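Local coordinates for hemolysin II regulatory protein (Bacillus cereus, PDB 2JJ7), which probably binds DNA as a TetR-family transcriptional regulator, pairing an N-terminal helix-turn-helix domain with an all-helical C-terminal domain in a two-subunit assembly, at residues L13-K17 with E57-Y62; T102-I108 with T155-P161. One frame throughout, in Å; residues are numbered along the deposited sequence.

Interactions 1 and 2 hold different pairs of helices, one in the N-terminal, probably DNA-binding, part of the chain and one in the C-terminal domain, with centres about 16 Å apart. Interaction 1 is partly buried, and its chemistry suits that place: a lysine lies along a tyrosine ring, while a leucine and a valine pack beside it. Interaction 2 is deeply buried and made mostly of aliphatic and aromatic carbon, with the second subunit close by. Neither uses a hydrogen bond between its own segments. The two meet directly where Phe59, which makes no contact with residues 13-17, sets its CZ 3.8 Å from CB of Leu103, joining helix 51-62 to helix 98-109.

Interaction 1 of 2, residues L13-K17 with E57-Y62; sequences LKAAK and EVFKKY
The ammonium nitrogen of Lys17 is gripped by two groups: it hydrogen-bonds to the side chain of Asn97 and stands over the ring of Tyr62, with NZ 4.1 Å from the ring centroid. That cation-pi contact is off-centre, 34° from the ring normal, because NZ has passed beyond the middle of the ring toward CD1. The methylene behind it lies more squarely over the face, Lys17 CD being 3.6 Å from the Tyr62 centroid. With CG anti to the backbone N (chi1 -179°) and the rest of the chain extended, Lys17 runs across the ring from the CE2 side to CD1. Lys61 CG covers the opposite face, so the tyrosine is sandwiched between two lysine chains.

The edge of the ring faces the backbone of helix 5-23. Tyr62 CE2 comes within 3.5 Å of Leu13 O, a carbonyl already taken by the helix bond from Lys17 N, and the phenol OH rests 3.3 Å from Lys14 CG. OH is equally near Lys14 N, but the angle is too poor for a hydrogen bond.

Beside the ring edge, the Leu13 side chain is a knob in a hole formed by Glu57, Val58, Lys61 and Tyr62. Its two methyls part company: CD1 meets Lys61 CD at 3.7 Å, whereas CD2 meets Glu57 CB at 3.8 Å. Val58 points CG2 at Ala16 CB, 3.7 Å away, close to where the backbones come nearest, at Lys17 and Val58. Leu54 and Phe48 extend this apolar patch.

The short axes cross at -104°, nearly perpendicular. Such a crossing of helices 5-23 and 51-62 belongs to the TetR-type DNA-binding domain, where they pack with the predicted helix-turn-helix of residues 29-48.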
ATOM      1  N   LEU B  13      -2.082  15.883 -24.540  1.00 36.70           N
ATOM      2  CA  LEU B  13      -1.516  14.827 -23.711  1.00 37.58           C
ATOM      3  C   LEU B  13      -1.209  15.292 -22.289  1.00 37.12           C
ATOM      4  O   LEU B  13      -1.464  14.552 -21.335  1.00 39.37           O
ATOM      5  CB  LEU B  13      -0.282  14.213 -24.372  1.00 36.77           C
ATOM      6  CG  LEU B  13      -0.605  13.311 -25.574  1.00 34.96           C
ATOM      7  CD1 LEU B  13       0.663  12.822 -26.268  1.00 38.16           C
ATOM      8  CD2 LEU B  13      -1.492  12.138 -25.170  1.00 36.84           C
ATOM      9  N   LYS B  14      -0.666  16.503 -22.150  1.00 37.01           N
ATOM     10  CA  LYS B  14      -0.486  17.136 -20.837  1.00 37.27           C
ATOM     11  C   LYS B  14      -1.827  17.191 -20.108  1.00 36.78           C
ATOM     12  O   LYS B  14      -1.911  16.853 -18.926  1.00 34.72           O
ATOM     13  CB  LYS B  14       0.091  18.556 -20.969  1.00 37.44           C
ATOM     14  CG  LYS B  14       1.587  18.613 -21.212  1.00 40.89           C
ATOM     15  CD  LYS B  14       2.093  20.034 -21.421  1.00 50.56           C
ATOM     16  CE  LYS B  14       3.556  20.009 -21.880  1.00 54.63           C
ATOM     17  NZ  LYS B  14       4.287  21.291 -21.657  1.00 60.29           N
ATOM     18  N   ALA B  15      -2.866  17.611 -20.829  1.00 34.80           N
ATOM     19  CA  ALA B  15      -4.226  17.718 -20.281  1.00 36.75           C
ATOM     20  C   ALA B  15      -4.766  16.370 -19.830  1.00 36.74           C
ATOM     21  O   ALA B  15      -5.330  16.252 -18.745  1.00 38.83           O
ATOM     22  CB  ALA B  15      -5.176  18.347 -21.300  1.00 33.59           C
ATOM     23  N   ALA B  16      -4.597  15.369 -20.686  1.00 37.39           N
ATOM     24  CA  ALA B  16      -5.108  14.034 -20.446  1.00 36.39           C
ATOM     25  C   ALA B  16      -4.391  13.389 -19.242  1.00 36.55           C
ATOM     26  O   ALA B  16      -5.035  12.811 -18.382  1.00 35.96           O
ATOM     27  CB  ALA B  16      -4.957  13.200 -21.683  1.00 34.72           C
ATOM     28  N   LYS B  17      -3.065  13.495 -19.191  1.00 36.78           N
ATOM     29  CA  LYS B  17      -2.292  13.089 -18.002  1.00 35.96           C
ATOM     30  C   LYS B  17      -2.893  13.698 -16.733  1.00 37.47           C
ATOM     31  O   LYS B  17      -3.179  12.983 -15.770  1.00 37.65           O
ATOM     32  CB  LYS B  17      -0.827  13.532 -18.138  1.00 35.79           C
ATOM     33  CG  LYS B  17       0.080  13.134 -16.977  1.00 33.34           C
ATOM     34  CD  LYS B  17       1.423  13.856 -17.023  1.00 29.97           C
ATOM     35  CE  LYS B  17       2.474  13.081 -16.264  1.00 37.61           C
ATOM     36  NZ  LYS B  17       3.789  13.809 -16.148  1.00 38.21           N
ATOM     37  N   GLU B  57      -1.688   6.642 -25.183  1.00 31.27           N
ATOM     38  CA  GLU B  57      -0.676   7.633 -25.521  1.00 30.97           C
ATOM     39  C   GLU B  57      -0.103   8.336 -24.282  1.00 30.90           C
ATOM     40  O   GLU B  57       1.057   8.750 -24.282  1.00 30.01           O
ATOM     41  CB  GLU B  57      -1.230   8.650 -26.522  1.00 30.13           C
ATOM     42  CG  GLU B  57      -1.474   8.100 -27.920  1.00 34.88           C
ATOM     43  CD  GLU B  57      -0.224   7.514 -28.566  1.00 40.70           C
ATOM     44  OE1 GLU B  57       0.869   8.101 -28.433  1.00 40.32           O
ATOM     45  OE2 GLU B  57      -0.340   6.452 -29.202  1.00 44.88           O
ATOM     46  N   VAL B  58      -0.916   8.447 -23.232  1.00 30.28           N
ATOM     47  CA  VAL B  58      -0.476   9.008 -21.951  1.00 30.35           C
ATOM     48  C   VAL B  58       0.582   8.115 -21.300  1.00 29.64           C
ATOM     49  O   VAL B  58       1.636   8.601 -20.885  1.00 30.17           O
ATOM     50  CB  VAL B  58      -1.657   9.260 -20.982  1.00 30.30           C
ATOM     51  CG1 VAL B  58      -1.160   9.439 -19.536  1.00 24.42           C
ATOM     52  CG2 VAL B  58      -2.415  10.496 -21.426  1.00 32.17           C
ATOM     53  N   PHE B  59       0.309   6.813 -21.243  1.00 29.49           N
ATOM     54  CA  PHE B  59       1.295   5.837 -20.751  1.00 30.13           C
ATOM     55  C   PHE B  59       2.577   5.822 -21.594  1.00 30.35           C
ATOM     56  O   PHE B  59       3.673   5.754 -21.053  1.00 30.44           O
ATOM     57  CB  PHE B  59       0.668   4.445 -20.627  1.00 28.99           C
ATOM     58  CG  PHE B  59       0.170   4.146 -19.229  1.00 27.12           C
ATOM     59  CD1 PHE B  59       1.042   3.652 -18.264  1.00 21.67           C
ATOM     60  CD2 PHE B  59      -1.160   4.377 -18.879  1.00 25.54           C
ATOM     61  CE1 PHE B  59       0.594   3.380 -16.937  1.00 23.17           C
ATOM     62  CE2 PHE B  59      -1.621   4.110 -17.581  1.00 20.70           C
ATOM     63  CZ  PHE B  59      -0.733   3.612 -16.607  1.00 24.77           C
ATOM     64  N   LYS B  60       2.416   5.928 -22.913  1.00 28.12           N
ATOM     65  CA  LYS B  60       3.535   5.984 -23.846  1.00 29.27           C
ATOM     66  C   LYS B  60       4.392   7.242 -23.632  1.00 29.67           C
ATOM     67  O   LYS B  60       5.606   7.136 -23.563  1.00 31.09           O
ATOM     68  CB  LYS B  60       3.011   5.934 -25.288  1.00 26.70           C
ATOM     69  CG  LYS B  60       4.063   5.761 -26.358  1.00 29.42           C
ATOM     70  CD  LYS B  60       3.416   5.860 -27.727  1.00 36.90           C
ATOM     71  CE  LYS B  60       4.359   5.417 -28.834  1.00 43.68           C
ATOM     72  NZ  LYS B  60       3.777   5.676 -30.184  1.00 44.57           N
ATOM     73  N   LYS B  61       3.761   8.415 -23.530  1.00 29.49           N
ATOM     74  CA  LYS B  61       4.494   9.669 -23.356  1.00 28.77           C
ATOM     75  C   LYS B  61       5.117   9.806 -21.970  1.00 29.72           C
ATOM     76  O   LYS B  61       6.263  10.238 -21.855  1.00 30.17           O
ATOM     77  CB  LYS B  61       3.615  10.899 -23.636  1.00 27.82           C
ATOM     78  CG  LYS B  61       4.440  12.188 -23.693  1.00 30.18           C
ATOM     79  CD  LYS B  61       3.679  13.374 -24.202  1.00 38.12           C
ATOM     80  CE  LYS B  61       4.573  14.611 -24.270  1.00 42.62           C
ATOM     81  NZ  LYS B  61       5.672  14.519 -25.282  1.00 45.61           N
ATOM     82  N   TYR B  62       4.374   9.436 -20.926  1.00 27.83           N
ATOM     83  CA  TYR B  62       4.800   9.725 -19.554  1.00 28.21           C
ATOM     84  C   TYR B  62       5.245   8.509 -18.756  1.00 29.81           C
ATOM     85  O   TYR B  62       5.670   8.639 -17.605  1.00 29.87           O
ATOM     86  CB  TYR B  62       3.724  10.519 -18.795  1.00 26.95           C
ATOM     87  CG  TYR B  62       3.349  11.809 -19.482  1.00 29.07           C
ATOM     88  CD1 TYR B  62       4.253  12.878 -19.539  1.00 29.01           C
ATOM     89  CD2 TYR B  62       2.092  11.970 -20.090  1.00 25.34           C
ATOM     90  CE1 TYR B  62       3.917  14.083 -20.187  1.00 27.92           C
ATOM     91  CE2 TYR B  62       1.750  13.173 -20.739  1.00 28.67           C
ATOM     92  CZ  TYR B  62       2.668  14.223 -20.786  1.00 29.32           C
ATOM     93  OH  TYR B  62       2.349  15.411 -21.424  1.00 24.14           O
TER

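Interaction 2 of 2, residues T102-I108 with T155-P161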
ATOM      1  N   THR B 102      -0.595   6.930  -9.804  1.00 36.24           N
ATOM      2  CA  THR B 102      -2.012   6.691  -9.548  1.00 36.90           C
ATOM      3  C   THR B 102      -2.595   5.727 -10.580  1.00 36.64           C
ATOM      4  O   THR B 102      -3.255   4.757 -10.216  1.00 36.16           O
ATOM      5  CB  THR B 102      -2.801   8.023  -9.593  1.00 37.67           C
ATOM      6  OG1 THR B 102      -2.477   8.793  -8.431  1.00 37.38           O
ATOM      7  CG2 THR B 102      -4.314   7.779  -9.639  1.00 38.69           C
ATOM      8  N   LEU B 103      -2.321   5.980 -11.858  1.00 35.91           N
ATOM      9  CA  LEU B 103      -2.917   5.188 -12.932  1.00 35.83           C
ATOM     10  C   LEU B 103      -2.369   3.773 -12.971  1.00 37.07           C
ATOM     11  O   LEU B 103      -3.142   2.818 -13.148  1.00 36.07           O
ATOM     12  CB  LEU B 103      -2.733   5.873 -14.293  1.00 35.91           C
ATOM     13  CG  LEU B 103      -3.364   7.257 -14.422  1.00 39.04           C
ATOM     14  CD1 LEU B 103      -3.031   7.863 -15.790  1.00 33.99           C
ATOM     15  CD2 LEU B 103      -4.878   7.201 -14.175  1.00 34.45           C
ATOM     16  N   ALA B 104      -1.048   3.635 -12.807  1.00 36.57           N
ATOM     17  CA  ALA B 104      -0.444   2.306 -12.771  1.00 36.58           C
ATOM     18  C   ALA B 104      -0.903   1.553 -11.547  1.00 35.32           C
ATOM     19  O   ALA B 104      -1.146   0.362 -11.638  1.00 36.38           O
ATOM     20  CB  ALA B 104       1.089   2.356 -12.815  1.00 36.55           C
ATOM     21  N   TYR B 105      -1.034   2.231 -10.406  1.00 34.63           N
ATOM     22  CA  TYR B 105      -1.515   1.529  -9.213  1.00 34.98           C
ATOM     23  C   TYR B 105      -2.887   0.898  -9.477  1.00 35.37           C
ATOM     24  O   TYR B 105      -3.086  -0.304  -9.196  1.00 36.62           O
ATOM     25  CB  TYR B 105      -1.533   2.422  -7.962  1.00 33.31           C
ATOM     26  CG  TYR B 105      -2.079   1.731  -6.721  1.00 36.94           C
ATOM     27  CD1 TYR B 105      -1.239   1.005  -5.878  1.00 29.19           C
ATOM     28  CD2 TYR B 105      -3.443   1.790  -6.402  1.00 29.47           C
ATOM     29  CE1 TYR B 105      -1.741   0.362  -4.739  1.00 36.27           C
ATOM     30  CE2 TYR B 105      -3.946   1.145  -5.287  1.00 35.17           C
ATOM     31  CZ  TYR B 105      -3.091   0.442  -4.453  1.00 33.81           C
ATOM     32  OH  TYR B 105      -3.601  -0.192  -3.350  1.00 43.67           O
ATOM     33  N   GLU B 106      -3.814   1.697 -10.013  1.00 34.06           N
ATOM     34  CA  GLU B 106      -5.173   1.227 -10.312  1.00 34.74           C
ATOM     35  C   GLU B 106      -5.170   0.024 -11.249  1.00 34.74           C
ATOM     36  O   GLU B 106      -5.923  -0.920 -11.035  1.00 33.91           O
ATOM     37  CB  GLU B 106      -6.042   2.340 -10.924  1.00 33.49           C
ATOM     38  CG  GLU B 106      -6.576   3.389  -9.936  1.00 42.72           C
ATOM     39  CD  GLU B 106      -7.251   2.794  -8.687  1.00 52.04           C
ATOM     40  OE1 GLU B 106      -7.953   1.747  -8.791  1.00 44.32           O
ATOM     41  OE2 GLU B 106      -7.073   3.396  -7.601  1.00 50.68           O
ATOM     42  N   GLU B 107      -4.336   0.069 -12.291  1.00 34.37           N
ATOM     43  CA  GLU B 107      -4.263  -1.026 -13.268  1.00 35.49           C
ATOM     44  C   GLU B 107      -3.636  -2.265 -12.658  1.00 37.55           C
ATOM     45  O   GLU B 107      -3.949  -3.395 -13.062  1.00 38.60           O
ATOM     46  CB  GLU B 107      -3.462  -0.613 -14.509  1.00 34.73           C
ATOM     47  CG  GLU B 107      -4.044   0.580 -15.289  1.00 36.83           C
ATOM     48  CD  GLU B 107      -5.212   0.210 -16.217  1.00 38.38           C
ATOM     49  OE1 GLU B 107      -5.565  -0.987 -16.314  1.00 39.20           O
ATOM     50  OE2 GLU B 107      -5.780   1.126 -16.858  1.00 36.34           O
ATOM     51  N   ILE B 108      -2.720  -2.062 -11.709  1.00 38.09           N
ATOM     52  CA  ILE B 108      -2.093  -3.193 -11.009  1.00 37.05           C
ATOM     53  C   ILE B 108      -3.093  -3.868 -10.082  1.00 36.21           C
ATOM     54  O   ILE B 108      -3.151  -5.081 -10.033  1.00 38.22           O
ATOM     55  CB  ILE B 108      -0.838  -2.773 -10.198  1.00 37.77           C
ATOM     56  CG1 ILE B 108       0.269  -2.289 -11.145  1.00 37.02           C
ATOM     57  CG2 ILE B 108      -0.325  -3.940  -9.313  1.00 32.77           C
ATOM     58  CD1 ILE B 108       1.454  -1.649 -10.416  1.00 37.00           C
ATOM     59  N   THR B 155       4.373  -1.584  -3.719  1.00 35.02           N
ATOM     60  CA  THR B 155       3.566  -1.010  -4.786  1.00 33.91           C
ATOM     61  C   THR B 155       2.748   0.184  -4.270  1.00 34.94           C
ATOM     62  O   THR B 155       2.668   1.239  -4.917  1.00 33.18           O
ATOM     63  CB  THR B 155       2.655  -2.122  -5.398  1.00 36.49           C
ATOM     64  OG1 THR B 155       3.499  -3.163  -5.941  1.00 39.10           O
ATOM     65  CG2 THR B 155       1.735  -1.584  -6.506  1.00 34.28           C
ATOM     66  N   SER B 156       2.134   0.017  -3.104  1.00 34.21           N
ATOM     67  CA  SER B 156       1.263   1.041  -2.560  1.00 34.34           C
ATOM     68  C   SER B 156       2.039   2.290  -2.167  1.00 33.01           C
ATOM     69  O   SER B 156       1.580   3.404  -2.400  1.00 33.71           O
ATOM     70  CB  SER B 156       0.451   0.498  -1.376  1.00 34.77           C
ATOM     71  OG  SER B 156       1.259   0.362  -0.216  1.00 35.63           O
ATOM     72  N   ILE B 157       3.215   2.110  -1.578  1.00 34.40           N
ATOM     73  CA  ILE B 157       3.999   3.269  -1.140  1.00 36.43           C
ATOM     74  C   ILE B 157       4.803   3.941  -2.272  1.00 36.33           C
ATOM     75  O   ILE B 157       4.904   5.169  -2.321  1.00 37.14           O
ATOM     76  CB  ILE B 157       4.885   2.945   0.088  1.00 37.52           C
ATOM     77  CG1 ILE B 157       5.920   1.872  -0.252  1.00 41.78           C
ATOM     78  CG2 ILE B 157       4.001   2.497   1.271  1.00 38.50           C
ATOM     79  CD1 ILE B 157       6.708   1.352   0.972  1.00 51.21           C
ATOM     80  N   VAL B 158       5.361   3.143  -3.178  1.00 33.77           N
ATOM     81  CA  VAL B 158       6.221   3.677  -4.225  1.00 33.92           C
ATOM     82  C   VAL B 158       5.406   4.426  -5.282  1.00 35.45           C
ATOM     83  O   VAL B 158       5.883   5.416  -5.866  1.00 34.51           O
ATOM     84  CB  VAL B 158       7.108   2.557  -4.866  1.00 35.48           C
ATOM     85  CG1 VAL B 158       7.657   2.985  -6.228  1.00 35.26           C
ATOM     86  CG2 VAL B 158       8.249   2.224  -3.923  1.00 32.81           C
ATOM     87  N   LEU B 159       4.185   3.961  -5.531  1.00 32.05           N
ATOM     88  CA  LEU B 159       3.359   4.594  -6.582  1.00 33.89           C
ATOM     89  C   LEU B 159       2.483   5.733  -6.094  1.00 32.46           C
ATOM     90  O   LEU B 159       1.800   6.358  -6.895  1.00 30.17           O
ATOM     91  CB  LEU B 159       2.491   3.560  -7.302  1.00 32.40           C
ATOM     92  CG  LEU B 159       3.248   2.421  -7.997  1.00 34.28           C
ATOM     93  CD1 LEU B 159       2.263   1.500  -8.701  1.00 30.06           C
ATOM     94  CD2 LEU B 159       4.250   3.000  -8.992  1.00 33.00           C
ATOM     95  N   PHE B 160       2.463   5.977  -4.783  1.00 31.69           N
ATOM     96  CA  PHE B 160       1.583   6.998  -4.235  1.00 32.33           C
ATOM     97  C   PHE B 160       2.095   8.364  -4.667  1.00 34.11           C
ATOM     98  O   PHE B 160       3.229   8.729  -4.323  1.00 33.71           O
ATOM     99  CB  PHE B 160       1.517   6.892  -2.704  1.00 33.81           C
ATOM    100  CG  PHE B 160       0.531   7.816  -2.082  1.00 33.75           C
ATOM    101  CD1 PHE B 160       0.967   8.885  -1.304  1.00 33.00           C
ATOM    102  CD2 PHE B 160      -0.843   7.633  -2.289  1.00 32.32           C
ATOM    103  CE1 PHE B 160       0.052   9.752  -0.721  1.00 31.54           C
ATOM    104  CE2 PHE B 160      -1.767   8.492  -1.721  1.00 33.22           C
ATOM    105  CZ  PHE B 160      -1.326   9.558  -0.935  1.00 33.71           C
ATOM    106  N   PRO B 161       1.267   9.127  -5.411  1.00 34.16           N
ATOM    107  CA  PRO B 161       1.729  10.337  -6.086  1.00 36.41           C
ATOM    108  C   PRO B 161       2.195  11.441  -5.144  1.00 37.69           C
ATOM    109  O   PRO B 161       2.918  12.340  -5.573  1.00 39.60           O
ATOM    110  CB  PRO B 161       0.493  10.798  -6.870  1.00 34.00           C
ATOM    111  CG  PRO B 161      -0.654  10.232  -6.137  1.00 35.36           C
ATOM    112  CD  PRO B 161      -0.174   8.901  -5.636  1.00 36.40           C
TER
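Leu159 packs its side chain against Ala104, Tyr105 and Ile108 of helix 98-109, and its CD1 methyl does most of the touching. CB and CG serve as the stem, with CG beside the backbone N and anti to the carbonyl carbon (chi1 -59°). At the tip, CD1 lies 3.7 Å from Ile108 CD1 and 3.8 Å from the backbone N of Tyr105. Tyr105 CB, 4.0 Å from the same CD1, and Ala104 CB complete its surroundings on that helix, so one methyl packs against three side chains spread over little more than a turn.

One turn earlier, Thr155 turns its methyl inward: CG2 meets Ile108 CD1 tip to tip at 3.9 Å and also touches Tyr105 CD1. Its hydroxyl is hydrogen-bonded back to Ile151 O, leaving carbon for the contact. The Tyr105 ring continues past Thr155, bringing CE1 to 3.8 Å from Ser156 CA; Ser156 OG is hydrogen-bonded to Ser156 OG of the second subunit. At the other end, where the chain has left the helix, the ring of Pro161 crosses Thr102 and brings CG to 3.3 Å from Thr102 OG1, a snug van der Waals fit.

Phe126 of helix 123-126 and Ile94 of helix 79-96 also pack on Leu159, and Phe122 touches both Leu159 and Ala104, which places the contact in the core of the C-terminal domain. His149 of the second subunit stacks on Tyr105 and Phe145 of that subunit packs against Pro161, so the same pair of helices also lies directly beside the subunit interface.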